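Local structure of cellulosomal scaffoldin (Acetivibrio cellulolyticus, 3ZUC) at residues A[53-58]-A[110-115]. The protein binds crystalline cellulose through this family 3b carbohydrate-binding module, one part of a large multimodular scaffoldin of the cellulosome. Sequence-based numbering, arbitrary orientation.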
loop_
_atom_site.group_PDB
_atom_site.type_symbol
_atom_site.label_atom_id
_atom_site.label_comp_id
_atom_site.label_asym_id
_atom_site.label_seq_id
_atom_site.Cartn_x
_atom_site.Cartn_y
_atom_site.Cartn_z
ATOM N N LYS A 53 -3.812 -18.237 3.078
ATOM C CA LYS A 53 -3.929 -18.866 1.772
ATOM C C LYS A 53 -2.979 -18.107 0.853
ATOM O O LYS A 53 -2.589 -16.970 1.144
ATOM C CB LYS A 53 -5.351 -18.738 1.203
ATOM C CG LYS A 53 -6.434 -19.357 2.074
ATOM C CD LYS A 53 -6.361 -20.887 2.087
ATOM C CE LYS A 53 -7.235 -21.528 3.143
ATOM N NZ LYS A 53 -8.670 -21.137 3.015
ATOM N N ALA A 54 -2.593 -18.721 -0.257
ATOM C CA ALA A 54 -1.931 -17.986 -1.326
ATOM C C ALA A 54 -2.763 -16.735 -1.611
ATOM O O ALA A 54 -3.992 -16.833 -1.654
ATOM C CB ALA A 54 -1.846 -18.853 -2.579
ATOM N N GLN A 55 -2.105 -15.582 -1.779
ATOM C CA GLN A 55 -2.772 -14.342 -2.123
ATOM C C GLN A 55 -2.146 -13.745 -3.371
ATOM O O GLN A 55 -0.972 -13.961 -3.657
ATOM C CB GLN A 55 -2.670 -13.352 -0.957
ATOM C CG GLN A 55 -3.514 -13.817 0.231
ATOM C CD GLN A 55 -3.115 -13.107 1.501
ATOM O OE1 GLN A 55 -2.013 -13.391 2.053
ATOM N NE2 GLN A 55 -3.911 -12.210 1.971
ATOM N N THR A 56 -2.958 -12.977 -4.082
ATOM C CA THR A 56 -2.541 -12.263 -5.280
ATOM C C THR A 56 -2.956 -10.808 -5.148
ATOM O O THR A 56 -4.078 -10.520 -4.733
ATOM C CB THR A 56 -3.188 -12.865 -6.531
ATOM O OG1 THR A 56 -2.858 -14.243 -6.618
ATOM C CG2 THR A 56 -2.693 -12.164 -7.788
ATOM N N PHE A 57 -2.039 -9.917 -5.520
ATOM C CA PHE A 57 -2.309 -8.496 -5.683
ATOM C C PHE A 57 -2.409 -8.159 -7.166
ATOM O O PHE A 57 -1.574 -8.581 -7.963
ATOM C CB PHE A 57 -1.164 -7.689 -5.056
ATOM C CG PHE A 57 -1.264 -6.196 -5.288
ATOM C CD1 PHE A 57 -2.098 -5.418 -4.524
ATOM C CD2 PHE A 57 -0.543 -5.581 -6.291
ATOM C CE1 PHE A 57 -2.182 -4.052 -4.724
ATOM C CE2 PHE A 57 -0.633 -4.199 -6.495
ATOM C CZ PHE A 57 -1.457 -3.450 -5.720
ATOM N N TRP A 58 -3.402 -7.332 -7.485
ATOM C CA TRP A 58 -3.537 -6.750 -8.804
ATOM C C TRP A 58 -3.553 -5.238 -8.664
ATOM O O TRP A 58 -4.296 -4.698 -7.856
ATOM C CB TRP A 58 -4.851 -7.191 -9.454
ATOM C CG TRP A 58 -5.019 -8.675 -9.580
ATOM C CD1 TRP A 58 -4.581 -9.492 -10.586
ATOM C CD2 TRP A 58 -5.703 -9.533 -8.652
ATOM N NE1 TRP A 58 -4.946 -10.805 -10.328
ATOM C CE2 TRP A 58 -5.626 -10.849 -9.144
ATOM C CE3 TRP A 58 -6.348 -9.320 -7.438
ATOM C CZ2 TRP A 58 -6.195 -11.937 -8.474
ATOM C CZ3 TRP A 58 -6.908 -10.398 -6.777
ATOM C CH2 TRP A 58 -6.822 -11.684 -7.293
ATOM N N PHE A 110 -6.464 -7.157 -3.506
ATOM C CA PHE A 110 -5.903 -8.475 -3.282
ATOM C C PHE A 110 -6.933 -9.412 -2.695
ATOM O O PHE A 110 -7.918 -8.999 -2.081
ATOM C CB PHE A 110 -4.595 -8.440 -2.490
ATOM C CG PHE A 110 -4.643 -7.925 -1.058
ATOM C CD1 PHE A 110 -4.407 -6.586 -0.773
ATOM C CD2 PHE A 110 -4.793 -8.813 0.002
ATOM C CE1 PHE A 110 -4.315 -6.143 0.534
ATOM C CE2 PHE A 110 -4.703 -8.362 1.319
ATOM C CZ PHE A 110 -4.456 -7.039 1.577
ATOM N N ALA A 111 -6.702 -10.702 -2.940
ATOM C CA ALA A 111 -7.622 -11.762 -2.560
ATOM C C ALA A 111 -6.851 -13.059 -2.372
ATOM O O ALA A 111 -5.720 -13.214 -2.833
ATOM C CB ALA A 111 -8.707 -11.955 -3.614
ATOM N N LYS A 112 -7.516 -14.015 -1.734
ATOM C CA LYS A 112 -6.995 -15.358 -1.527
ATOM C C LYS A 112 -7.303 -16.244 -2.733
ATOM O O LYS A 112 -8.274 -16.033 -3.460
ATOM C CB LYS A 112 -7.646 -15.965 -0.283
ATOM C CG LYS A 112 -7.368 -15.160 0.965
ATOM C CD LYS A 112 -8.063 -15.755 2.187
ATOM C CE LYS A 112 -7.930 -14.819 3.352
ATOM N NZ LYS A 112 -8.497 -15.382 4.607
ATOM N N SER A 113 -6.496 -17.285 -2.904
ATOM C CA SER A 113 -6.621 -18.154 -4.076
ATOM C C SER A 113 -7.968 -18.843 -4.173
ATOM O O SER A 113 -8.405 -19.162 -5.281
ATOM C CB SER A 113 -5.516 -19.189 -4.055
ATOM O OG SER A 113 -5.634 -19.953 -2.869
ATOM N N ASP A 114 -8.591 -19.116 -3.027
ATOM C CA ASP A 114 -9.883 -19.770 -2.946
ATOM C C ASP A 114 -11.019 -18.778 -2.698
ATOM O O ASP A 114 -12.167 -19.215 -2.520
ATOM C CB ASP A 114 -9.866 -20.884 -1.891
ATOM C CG ASP A 114 -9.538 -20.402 -0.489
ATOM O OD1 ASP A 114 -9.447 -19.169 -0.271
ATOM O OD2 ASP A 114 -9.376 -21.290 0.387
ATOM N N TRP A 115 -10.721 -17.475 -2.734
ATOM C CA TRP A 115 -11.727 -16.424 -2.608
ATOM C C TRP A 115 -12.474 -16.463 -1.286
ATOM O O TRP A 115 -13.551 -15.901 -1.156
ATOM C CB TRP A 115 -12.635 -16.363 -3.866
ATOM C CG TRP A 115 -11.826 -15.843 -5.011
ATOM C CD1 TRP A 115 -11.031 -16.550 -5.864
ATOM C CD2 TRP A 115 -11.655 -14.477 -5.353
ATOM N NE1 TRP A 115 -10.383 -15.694 -6.739
ATOM C CE2 TRP A 115 -10.745 -14.410 -6.428
ATOM C CE3 TRP A 115 -12.182 -13.295 -4.845
ATOM C CZ2 TRP A 115 -10.392 -13.208 -7.024
ATOM C CZ3 TRP A 115 -11.818 -12.103 -5.438
ATOM C CH2 TRP A 115 -10.934 -12.077 -6.505
HETATM O O HOH W 1 -9.216 -18.527 4.313
#
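Thr56 and Ala111 form the hydrogen-bonded pair between two antiparallel strands: Thr56 N donates to Ala111 O at 3.0 Å, and Ala111 N returns a bond to Thr56 O at 3.2 Å. Where the strands give way to loop, Ser113 N reaches Ala54 O (2.8 Å), and a type I turn from Lys112 to Trp115 begins.

Charges close this end. The side chain of Lys53, bent at chi2 (-70°) and chi4, crosses that of Asp114 at about a right angle, and its NZ makes a salt bridge with Asp114 OD2 at 2.7 Å, on the syn lone pair of that oxygen; Thr116 holds OD1. A water accepts from both Lys53 NZ and Lys112 NZ, but the extended Lys112 ends chiefly on the carbonyls of Val49, Gly51 and Asn117, tying the strand end to the loops beside the calcium site.

Apolar contacts line the face bearing Thr56 and Ala111. Ala111 CB sits at the edge of the Trp58 ring, 4.0 Å from CZ3, and above one face of the Trp115 ring, offset toward its rim, while Trp58 CH2 meets Trp115 CZ2 obliquely at 3.9 Å.

On the other face Phe57 and Phe110 form a non-hydrogen-bonded pair, Phe110 CB lying at the edge of the Phe57 ring, and both point inward, against Phe73 and Leu87 of the second sheet of this beta-sandwich; strand 55-61 is one of the two outer strands of its sheet, and strand 102-112 lies between it and strand 24-30.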